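Local coordinates for protein Vpx (PDB 4CC9) that redirects the host CUL4A-DDB1 ubiquitin ligase, through DCAF-1, to SAMHD1, which is then degraded by the proteasome, and helps the viral pre-integration complex enter the nucleus, at residues I15-S20 against P112-G117; V44-R49 against K84-H89; Q54-S59 against Y76-L81. All coordinates share one frame; numbering follows the deposited sequence.

Contact 1. Residues I15-S20 against P112-G117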
loop_
_atom_site.group_PDB
_atom_site.type_symbol
_atom_site.label_atom_id
_atom_site.label_comp_id
_atom_site.label_asym_id
_atom_site.label_seq_id
_atom_site.Cartn_x
_atom_site.Cartn_y
_atom_site.Cartn_z
ATOM N N ILE B 15 -8.569 -7.235 -17.972
ATOM C CA ILE B 15 -7.379 -7.486 -17.163
ATOM C C ILE B 15 -6.822 -8.875 -17.466
ATOM O O ILE B 15 -7.577 -9.766 -17.835
ATOM C CB ILE B 15 -7.681 -7.381 -15.653
ATOM C CG1 ILE B 15 -8.958 -8.153 -15.310
ATOM C CG2 ILE B 15 -7.809 -5.940 -15.233
ATOM C CD1 ILE B 15 -9.134 -8.375 -13.823
ATOM N N PRO B 16 -5.500 -9.070 -17.298
ATOM C CA PRO B 16 -4.894 -10.384 -17.559
ATOM C C PRO B 16 -5.446 -11.430 -16.605
ATOM O O PRO B 16 -5.888 -11.082 -15.518
ATOM C CB PRO B 16 -3.414 -10.173 -17.216
ATOM C CG PRO B 16 -3.217 -8.702 -17.125
ATOM C CD PRO B 16 -4.528 -8.103 -16.755
ATOM N N PRO B 17 -5.429 -12.702 -17.009
ATOM C CA PRO B 17 -5.838 -13.761 -16.078
ATOM C C PRO B 17 -4.846 -13.908 -14.932
ATOM O O PRO B 17 -3.650 -13.676 -15.130
ATOM C CB PRO B 17 -5.832 -15.031 -16.945
ATOM C CG PRO B 17 -5.074 -14.669 -18.207
ATOM C CD PRO B 17 -5.209 -13.195 -18.383
ATOM N N GLY B 18 -5.342 -14.287 -13.756
ATOM C CA GLY B 18 -4.500 -14.475 -12.592
ATOM C C GLY B 18 -3.444 -15.555 -12.724
ATOM O O GLY B 18 -3.641 -16.543 -13.428
ATOM N N ASN B 19 -2.326 -15.384 -12.020
ATOM C CA ASN B 19 -1.260 -16.386 -12.025
ATOM C C ASN B 19 -1.122 -17.179 -10.711
ATOM O O ASN B 19 -0.301 -18.112 -10.627
ATOM C CB ASN B 19 0.078 -15.733 -12.385
ATOM C CG ASN B 19 0.575 -14.774 -11.306
ATOM O OD1 ASN B 19 -0.034 -14.620 -10.243
ATOM N ND2 ASN B 19 1.701 -14.157 -11.562
ATOM N N SER B 20 -1.907 -16.814 -9.694
ATOM C CA SER B 20 -1.805 -17.477 -8.380
ATOM C C SER B 20 -2.054 -18.978 -8.480
ATOM O O SER B 20 -1.364 -19.785 -7.836
ATOM C CB SER B 20 -2.771 -16.863 -7.358
ATOM O OG SER B 20 -2.446 -15.514 -7.083
ATOM N N PRO B 112 4.440 -18.521 -13.584
ATOM C CA PRO B 112 4.196 -18.022 -14.944
ATOM C C PRO B 112 2.721 -17.700 -15.194
ATOM O O PRO B 112 1.853 -18.240 -14.505
ATOM C CB PRO B 112 4.580 -19.222 -15.839
ATOM C CG PRO B 112 5.180 -20.270 -14.923
ATOM C CD PRO B 112 4.619 -19.985 -13.560
ATOM N N PRO B 113 2.432 -16.864 -16.203
ATOM C CA PRO B 113 1.028 -16.706 -16.596
ATOM C C PRO B 113 0.477 -18.055 -17.060
ATOM O O PRO B 113 1.242 -18.906 -17.517
ATOM C CB PRO B 113 1.092 -15.775 -17.816
ATOM C CG PRO B 113 2.494 -15.265 -17.895
ATOM C CD PRO B 113 3.365 -16.239 -17.159
ATOM N N PRO B 114 -0.839 -18.252 -16.952
ATOM C CA PRO B 114 -1.414 -19.439 -17.592
ATOM C C PRO B 114 -1.313 -19.256 -19.114
ATOM O O PRO B 114 -1.124 -18.117 -19.563
ATOM C CB PRO B 114 -2.879 -19.392 -17.148
ATOM C CG PRO B 114 -3.163 -17.924 -16.966
ATOM C CD PRO B 114 -1.869 -17.317 -16.451
ATOM N N PRO B 115 -1.400 -20.348 -19.894
ATOM C CA PRO B 115 -1.278 -20.155 -21.350
ATOM C C PRO B 115 -2.491 -19.409 -21.896
ATOM O O PRO B 115 -3.624 -19.762 -21.551
ATOM C CB PRO B 115 -1.194 -21.588 -21.922
ATOM C CG PRO B 115 -1.590 -22.513 -20.788
ATOM C CD PRO B 115 -1.417 -21.766 -19.491
ATOM N N PRO B 116 -2.252 -18.367 -22.712
ATOM C CA PRO B 116 -3.349 -17.495 -23.156
ATOM C C PRO B 116 -4.422 -18.261 -23.915
ATOM O O PRO B 116 -4.108 -19.137 -24.741
ATOM C CB PRO B 116 -2.650 -16.497 -24.081
ATOM C CG PRO B 116 -1.235 -16.458 -23.582
ATOM C CD PRO B 116 -0.935 -17.874 -23.155
ATOM N N GLY B 117 -5.681 -17.939 -23.624
ATOM C CA GLY B 117 -6.811 -18.641 -24.214
ATOM C C GLY B 117 -7.324 -19.822 -23.402
ATOM O O GLY B 117 -8.439 -20.292 -23.637
#

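Contact 2. Residues V44-R49 against K84-H89. With ZN (zinc ion), chain F.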
loop_
_atom_site.group_PDB
_atom_site.type_symbol
_atom_site.label_atom_id
_atom_site.label_comp_id
_atom_site.label_asym_id
_atom_site.label_seq_id
_atom_site.Cartn_x
_atom_site.Cartn_y
_atom_site.Cartn_z
ATOM N N VAL B 44 12.704 -10.315 14.318
ATOM C CA VAL B 44 13.424 -10.129 15.581
ATOM C C VAL B 44 14.307 -8.875 15.561
ATOM O O VAL B 44 14.780 -8.446 16.603
ATOM C CB VAL B 44 14.246 -11.380 16.031
ATOM C CG1 VAL B 44 13.329 -12.498 16.518
ATOM C CG2 VAL B 44 15.163 -11.883 14.916
ATOM N N ASN B 45 14.508 -8.278 14.389
ATOM C CA ASN B 45 15.220 -7.001 14.303
ATOM C C ASN B 45 14.302 -5.779 14.398
ATOM O O ASN B 45 14.768 -4.648 14.297
ATOM C CB ASN B 45 16.019 -6.910 12.999
ATOM C CG ASN B 45 17.059 -8.007 12.869
ATOM O OD1 ASN B 45 17.584 -8.498 13.866
ATOM N ND2 ASN B 45 17.366 -8.392 11.633
ATOM N N HIS B 46 13.001 -6.000 14.580
ATOM C CA HIS B 46 12.038 -4.897 14.601
ATOM C C HIS B 46 11.062 -5.011 15.761
ATOM O O HIS B 46 10.653 -4.008 16.337
ATOM C CB HIS B 46 11.232 -4.850 13.297
ATOM C CG HIS B 46 12.065 -4.607 12.079
ATOM N ND1 HIS B 46 12.351 -3.337 11.612
ATOM C CD2 HIS B 46 12.666 -5.466 11.227
ATOM C CE1 HIS B 46 13.096 -3.429 10.527
ATOM N NE2 HIS B 46 13.303 -4.707 10.271
ATOM N N LEU B 47 10.664 -6.238 16.082
ATOM C CA LEU B 47 9.637 -6.461 17.091
ATOM C C LEU B 47 10.285 -7.102 18.303
ATOM O O LEU B 47 11.305 -7.784 18.165
ATOM C CB LEU B 47 8.531 -7.368 16.536
ATOM C CG LEU B 47 7.958 -6.974 15.168
ATOM C CD1 LEU B 47 6.925 -7.966 14.703
ATOM C CD2 LEU B 47 7.357 -5.572 15.207
ATOM N N PRO B 48 9.710 -6.875 19.497
ATOM C CA PRO B 48 10.219 -7.550 20.701
ATOM C C PRO B 48 10.147 -9.069 20.565
ATOM O O PRO B 48 9.083 -9.617 20.258
ATOM C CB PRO B 48 9.294 -7.052 21.826
ATOM C CG PRO B 48 8.179 -6.278 21.163
ATOM C CD PRO B 48 8.673 -5.872 19.804
ATOM N N ARG B 49 11.285 -9.722 20.784
ATOM C CA ARG B 49 11.420 -11.168 20.656
ATOM C C ARG B 49 10.349 -11.946 21.413
ATOM O O ARG B 49 9.883 -12.983 20.946
ATOM C CB ARG B 49 12.804 -11.601 21.137
ATOM C CG ARG B 49 13.273 -12.950 20.610
ATOM C CD ARG B 49 14.727 -13.174 20.967
ATOM N NE ARG B 49 14.964 -14.515 21.491
ATOM C CZ ARG B 49 15.494 -15.505 20.780
ATOM N NH1 ARG B 49 15.843 -15.294 19.515
ATOM N NH2 ARG B 49 15.679 -16.700 21.331
ATOM N N LYS B 84 0.885 -8.951 9.364
ATOM C CA LYS B 84 0.137 -7.747 9.756
ATOM C C LYS B 84 0.876 -6.921 10.800
ATOM O O LYS B 84 0.872 -5.690 10.735
ATOM C CB LYS B 84 -1.288 -8.088 10.223
ATOM C CG LYS B 84 -2.172 -8.557 9.073
ATOM C CD LYS B 84 -3.504 -9.122 9.522
ATOM C CE LYS B 84 -4.079 -10.010 8.401
ATOM N NZ LYS B 84 -5.486 -10.427 8.617
ATOM N N ALA B 85 1.520 -7.597 11.750
ATOM C CA ALA B 85 2.341 -6.907 12.742
ATOM C C ALA B 85 3.463 -6.137 12.044
ATOM O O ALA B 85 3.737 -4.981 12.379
ATOM C CB ALA B 85 2.923 -7.905 13.769
ATOM N N MET B 86 4.098 -6.763 11.057
ATOM C CA MET B 86 5.206 -6.110 10.349
ATOM C C MET B 86 4.703 -4.918 9.547
ATOM O O MET B 86 5.355 -3.875 9.510
ATOM C CB MET B 86 5.935 -7.091 9.427
ATOM C CG MET B 86 6.796 -8.091 10.169
ATOM S SD MET B 86 8.178 -7.275 10.993
ATOM C CE MET B 86 9.147 -6.758 9.570
ATOM N N PHE B 87 3.537 -5.079 8.918
ATOM C CA PHE B 87 2.895 -3.990 8.184
ATOM C C PHE B 87 2.670 -2.794 9.110
ATOM O O PHE B 87 2.949 -1.657 8.745
ATOM C CB PHE B 87 1.563 -4.474 7.603
ATOM C CG PHE B 87 0.690 -3.383 7.019
ATOM C CD1 PHE B 87 0.865 -2.949 5.704
ATOM C CD2 PHE B 87 -0.344 -2.831 7.763
ATOM C CE1 PHE B 87 0.032 -1.951 5.139
ATOM C CE2 PHE B 87 -1.190 -1.842 7.216
ATOM C CZ PHE B 87 -1.000 -1.405 5.899
ATOM N N MET B 88 2.154 -3.046 10.305
ATOM C CA MET B 88 1.906 -1.950 11.231
ATOM C C MET B 88 3.215 -1.272 11.653
ATOM O O MET B 88 3.288 -0.045 11.740
ATOM C CB MET B 88 1.110 -2.435 12.446
ATOM C CG MET B 88 -0.361 -2.730 12.107
ATOM S SD MET B 88 -1.379 -3.272 13.503
ATOM C CE MET B 88 -0.672 -4.880 13.840
ATOM N N HIS B 89 4.257 -2.066 11.878
ATOM C CA HIS B 89 5.542 -1.499 12.297
ATOM C C HIS B 89 6.144 -0.589 11.227
ATOM O O HIS B 89 6.652 0.486 11.535
ATOM C CB HIS B 89 6.534 -2.606 12.668
ATOM C CG HIS B 89 7.912 -2.108 12.975
ATOM N ND1 HIS B 89 8.267 -1.623 14.219
ATOM C CD2 HIS B 89 9.019 -2.031 12.208
ATOM C CE1 HIS B 89 9.539 -1.265 14.198
ATOM N NE2 HIS B 89 10.022 -1.497 12.992
HETATM ZN ZN ZN F . 12.020 -1.573 12.476
#

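Contact 3. Residues Q54-S59 against Y76-L81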
loop_
_atom_site.group_PDB
_atom_site.type_symbol
_atom_site.label_atom_id
_atom_site.label_comp_id
_atom_site.label_asym_id
_atom_site.label_seq_id
_atom_site.Cartn_x
_atom_site.Cartn_y
_atom_site.Cartn_z
ATOM N N GLN B 54 5.427 -15.430 21.852
ATOM C CA GLN B 54 4.081 -15.530 22.406
ATOM C C GLN B 54 2.993 -15.787 21.346
ATOM O O GLN B 54 2.092 -16.607 21.554
ATOM C CB GLN B 54 3.762 -14.288 23.224
ATOM C CG GLN B 54 2.760 -14.528 24.322
ATOM N N VAL B 55 3.083 -15.107 20.209
ATOM C CA VAL B 55 2.089 -15.308 19.162
ATOM C C VAL B 55 2.253 -16.693 18.536
ATOM O O VAL B 55 1.267 -17.359 18.205
ATOM C CB VAL B 55 2.157 -14.212 18.078
ATOM C CG1 VAL B 55 1.188 -14.526 16.963
ATOM C CG2 VAL B 55 1.853 -12.833 18.686
ATOM N N TRP B 56 3.494 -17.146 18.401
ATOM C CA TRP B 56 3.731 -18.493 17.877
ATOM C C TRP B 56 3.105 -19.570 18.771
ATOM O O TRP B 56 2.321 -20.403 18.302
ATOM C CB TRP B 56 5.224 -18.767 17.691
ATOM C CG TRP B 56 5.477 -20.214 17.411
ATOM C CD1 TRP B 56 5.945 -21.155 18.295
ATOM C CD2 TRP B 56 5.247 -20.906 16.172
ATOM N NE1 TRP B 56 6.036 -22.380 17.672
ATOM C CE2 TRP B 56 5.608 -22.260 16.373
ATOM C CE3 TRP B 56 4.787 -20.507 14.906
ATOM C CZ2 TRP B 56 5.512 -23.225 15.359
ATOM C CZ3 TRP B 56 4.698 -21.462 13.897
ATOM C CH2 TRP B 56 5.064 -22.808 14.128
ATOM N N ARG B 57 3.436 -19.533 20.060
ATOM C CA ARG B 57 2.946 -20.538 21.003
ATOM C C ARG B 57 1.430 -20.515 21.171
ATOM O O ARG B 57 0.800 -21.570 21.296
ATOM C CB ARG B 57 3.596 -20.348 22.368
ATOM C CG ARG B 57 5.116 -20.408 22.364
ATOM C CD ARG B 57 5.646 -19.968 23.734
ATOM N NE ARG B 57 6.666 -20.892 24.176
ATOM C CZ ARG B 57 6.456 -21.872 25.037
ATOM N NH1 ARG B 57 5.269 -22.021 25.595
ATOM N NH2 ARG B 57 7.445 -22.688 25.347
ATOM N N ARG B 58 0.834 -19.322 21.186
ATOM C CA ARG B 58 -0.619 -19.254 21.331
ATOM C C ARG B 58 -1.335 -19.745 20.072
ATOM O O ARG B 58 -2.309 -20.482 20.168
ATOM C CB ARG B 58 -1.077 -17.854 21.752
ATOM C CG ARG B 58 -0.505 -17.448 23.100
ATOM C CD ARG B 58 -0.835 -16.007 23.456
ATOM N NE ARG B 58 -2.209 -15.879 23.934
ATOM C CZ ARG B 58 -3.151 -15.166 23.328
ATOM N NH1 ARG B 58 -2.870 -14.495 22.220
ATOM N NH2 ARG B 58 -4.375 -15.118 23.839
ATOM N N SER B 59 -0.829 -19.359 18.901
ATOM C CA SER B 59 -1.359 -19.854 17.638
ATOM C C SER B 59 -1.327 -21.374 17.624
ATOM O O SER B 59 -2.289 -22.015 17.204
ATOM C CB SER B 59 -0.531 -19.330 16.458
ATOM O OG SER B 59 -0.676 -17.932 16.297
ATOM N N TYR B 76 0.169 -21.218 8.643
ATOM C CA TYR B 76 -0.362 -20.183 7.766
ATOM C C TYR B 76 -1.135 -19.097 8.528
ATOM O O TYR B 76 -0.943 -17.895 8.263
ATOM C CB TYR B 76 -1.224 -20.808 6.673
ATOM C CG TYR B 76 -1.816 -19.801 5.715
ATOM C CD1 TYR B 76 -1.084 -19.328 4.635
ATOM C CD2 TYR B 76 -3.112 -19.324 5.891
ATOM C CE1 TYR B 76 -1.631 -18.401 3.755
ATOM C CE2 TYR B 76 -3.665 -18.398 5.015
ATOM C CZ TYR B 76 -2.927 -17.944 3.950
ATOM O OH TYR B 76 -3.486 -17.026 3.085
ATOM N N ARG B 77 -2.004 -19.498 9.466
ATOM C CA ARG B 77 -2.681 -18.495 10.306
ATOM C C ARG B 77 -1.654 -17.667 11.084
ATOM O O ARG B 77 -1.824 -16.461 11.276
ATOM C CB ARG B 77 -3.690 -19.128 11.276
ATOM C CG ARG B 77 -4.830 -19.889 10.581
ATOM C CD ARG B 77 -5.649 -18.978 9.665
ATOM N NE ARG B 77 -6.195 -17.860 10.423
ATOM C CZ ARG B 77 -7.395 -17.846 11.003
ATOM N NH1 ARG B 77 -8.208 -18.897 10.898
ATOM N NH2 ARG B 77 -7.787 -16.770 11.694
ATOM N N TYR B 78 -0.574 -18.309 11.511
ATOM C CA TYR B 78 0.448 -17.596 12.260
ATOM C C TYR B 78 1.169 -16.572 11.366
ATOM O O TYR B 78 1.384 -15.430 11.775
ATOM C CB TYR B 78 1.447 -18.585 12.890
ATOM C CG TYR B 78 2.734 -17.929 13.342
ATOM C CD1 TYR B 78 2.801 -17.256 14.556
ATOM C CD2 TYR B 78 3.882 -17.984 12.559
ATOM C CE1 TYR B 78 3.984 -16.653 14.985
ATOM C CE2 TYR B 78 5.065 -17.386 12.978
ATOM C CZ TYR B 78 5.099 -16.720 14.192
ATOM O OH TYR B 78 6.249 -16.122 14.622
ATOM N N LEU B 79 1.549 -16.988 10.160
ATOM C CA LEU B 79 2.236 -16.096 9.223
ATOM C C LEU B 79 1.400 -14.845 8.941
ATOM O O LEU B 79 1.928 -13.729 8.965
ATOM C CB LEU B 79 2.570 -16.829 7.909
ATOM C CG LEU B 79 3.254 -16.033 6.797
ATOM C CD1 LEU B 79 4.586 -15.481 7.262
ATOM C CD2 LEU B 79 3.449 -16.879 5.547
ATOM N N CYS B 80 0.100 -15.020 8.698
ATOM C CA CYS B 80 -0.747 -13.868 8.379
ATOM C C CYS B 80 -0.759 -12.841 9.517
ATOM O O CYS B 80 -0.743 -11.631 9.266
ATOM C CB CYS B 80 -2.166 -14.305 7.977
ATOM S SG CYS B 80 -2.248 -15.247 6.380
ATOM N N LEU B 81 -0.745 -13.318 10.761
ATOM C CA LEU B 81 -0.693 -12.411 11.920
ATOM C C LEU B 81 0.625 -11.642 12.007
ATOM O O LEU B 81 0.627 -10.446 12.314
ATOM C CB LEU B 81 -0.913 -13.173 13.224
ATOM C CG LEU B 81 -2.338 -13.656 13.479
ATOM C CD1 LEU B 81 -2.356 -14.607 14.661
ATOM C CD2 LEU B 81 -3.284 -12.465 13.718
#

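Contact 1. Residues I15-S20 against P112-G117
P17 lays its ring against that of P114 where two pieces of extended polyproline II chain meet, the nearest ends of their segments 92 residues apart in sequence. Both P16-G18 and P112-P114 have the backbone angles of this left-handed helix, and the two strings cross at a wide angle with opposed senses, N19 lying next to P113 with their CA atoms 5.1 Å apart. On the P112-G117 side the ring of P114 does most of the work. Its CG is 3.9 Å from P17 CB and 4.0 Å from P17 CG, an apolar touch in which the two rings lean across each other. The next ring carbon comes nearer to a backbone oxygen: P114 CD lies 3.6 Å from G18 O. The ring of P114 thus rests against both a proline ring and a peptide carbonyl, and it also touches E22.

N19 makes the second half of the contact, and its atoms divide between two neighbours. CB sits 3.7 Å from P112 O and is also close to P113 CA (4.4 Å). From there CG stands between the backbone N and the carbonyl carbon (chi1 68°), which carries the amide away from the P112-P113 backbone. At the tip OD1 accepts a hydrogen bond from the backbone of another protein chain, while the side chain as a whole also touches P111. That partner protein binds this same loop more widely, through P16 O and S20 OG.

The contact therefore joins the loop that leads into helix 25-43 to the proline-rich tail that follows helix 71-91. Between the two segments it is van der Waals in kind, and its smallest gap is the one separating the G18 carbonyl oxygen from CD of the P114 ring.

Contact 2. Residues V44-R49 against K84-H89
H46 and H89 have the closest backbones here, with CA atoms 7.7 Å apart, where the loop between helices 25-43 and 49-66 passes a turn of helix 71-91. Both side chains point across the gap and end on one zinc ion: H46 coordinates through ND1 at 2.0 Å and H89 through NE2 at 2.1 Å, with about 107° between the two bonds. The imidazoles are oblique to each other, their planes at 69°, and H46 CB lies over one face of the H89 ring in a CH-pi contact. H89 CG is anti to the backbone N (chi1 174°), which swings the ring off the helix toward the loop. Next to the two histidines, L47 fills the angle between loop and helix: CD2 slides past H89 CB (4.0 Å), while CD1 meets M86 SD (4.0 Å) and A85 CB. M86, bent at its second and third torsions, brings CE to within 4.1 Å of H46 CD2. C94 and C96 supply the other two ligands, so the site is a two-histidine, two-cysteine zinc centre. Two thiolates, if both are deprotonated as is usual, would balance the metal's charge, which fits a structural zinc tying loop to helix.

Contact 3. Residues Q54-S59 against Y76-L81
W56 and Y78 form an edge-to-face aromatic pair at the heart of a buried helix-helix contact, where helix 49-66 packs against helix 71-91 after the chain has turned back on itself. The two segments are close to antiparallel, with axes 9.8 Å apart at 149°. The indole delivers its six-membered ring edge first: W56 CE3 stands above the centre of the Y78 ring, and the ring planes meet at 87°, close to a perfect T. The closest approach between the side chains is W56 CE3 to Y78 CD2, 3.6 Å. With Y78 CG anti to the backbone N (chi1 164°), the phenol reaches across the interface far enough to bring CE1 within 3.4 Å of W56 CA, right up against the backbone of the opposing helix.

The V55 carbonyl carbon and S59 OG, one turn apart, lie at the edge of the phenol. V55 CG1, 4.0 Å from Y78 CD1, also meets L81 CD1 (4.2 Å), touching both residues of the facing helix. S59 OG donates a 2.8 Å hydrogen bond to V55 O. That carbonyl also accepts from S59 N, the two donors arriving from opposite faces of its plane. The hydroxyl is thus bonded within its own helix, and S59 OG sits 3.9 Å from Y78 CD1.

Y78 OH is bonded to N40 OD1, a hydrogen bond to helix 25-43, so that Y78, packed on helix 49-66, touches all three helices of the bundle. I52 of helix 49-66 also touches this tyrosine, and L79 turns from helix 71-91 onto W31, T35 and I39 of helix 25-43.

Overall arrangement
Contact 3 is the core of the three-helix bundle, while contacts 1 and 2 are surface contacts. Contacts 2 and 3 share helix 71-91 and have centres about 13 Å apart: its Y76-L81 part packs by aromatic and aliphatic side chains, whereas K84-H89, further on, helps bind a metal. Contact 1 lies about 34 Å from contact 2 and 32 Å from contact 3, centre to centre, across the middle of the chain. It uses no helix of the bundle and relies on proline rings, the CB of N19 and backbone oxygens. In sequence the three are nested, 54-59 with 76-81 inside 44-49 with 84-89, and both inside 15-20 with 112-117.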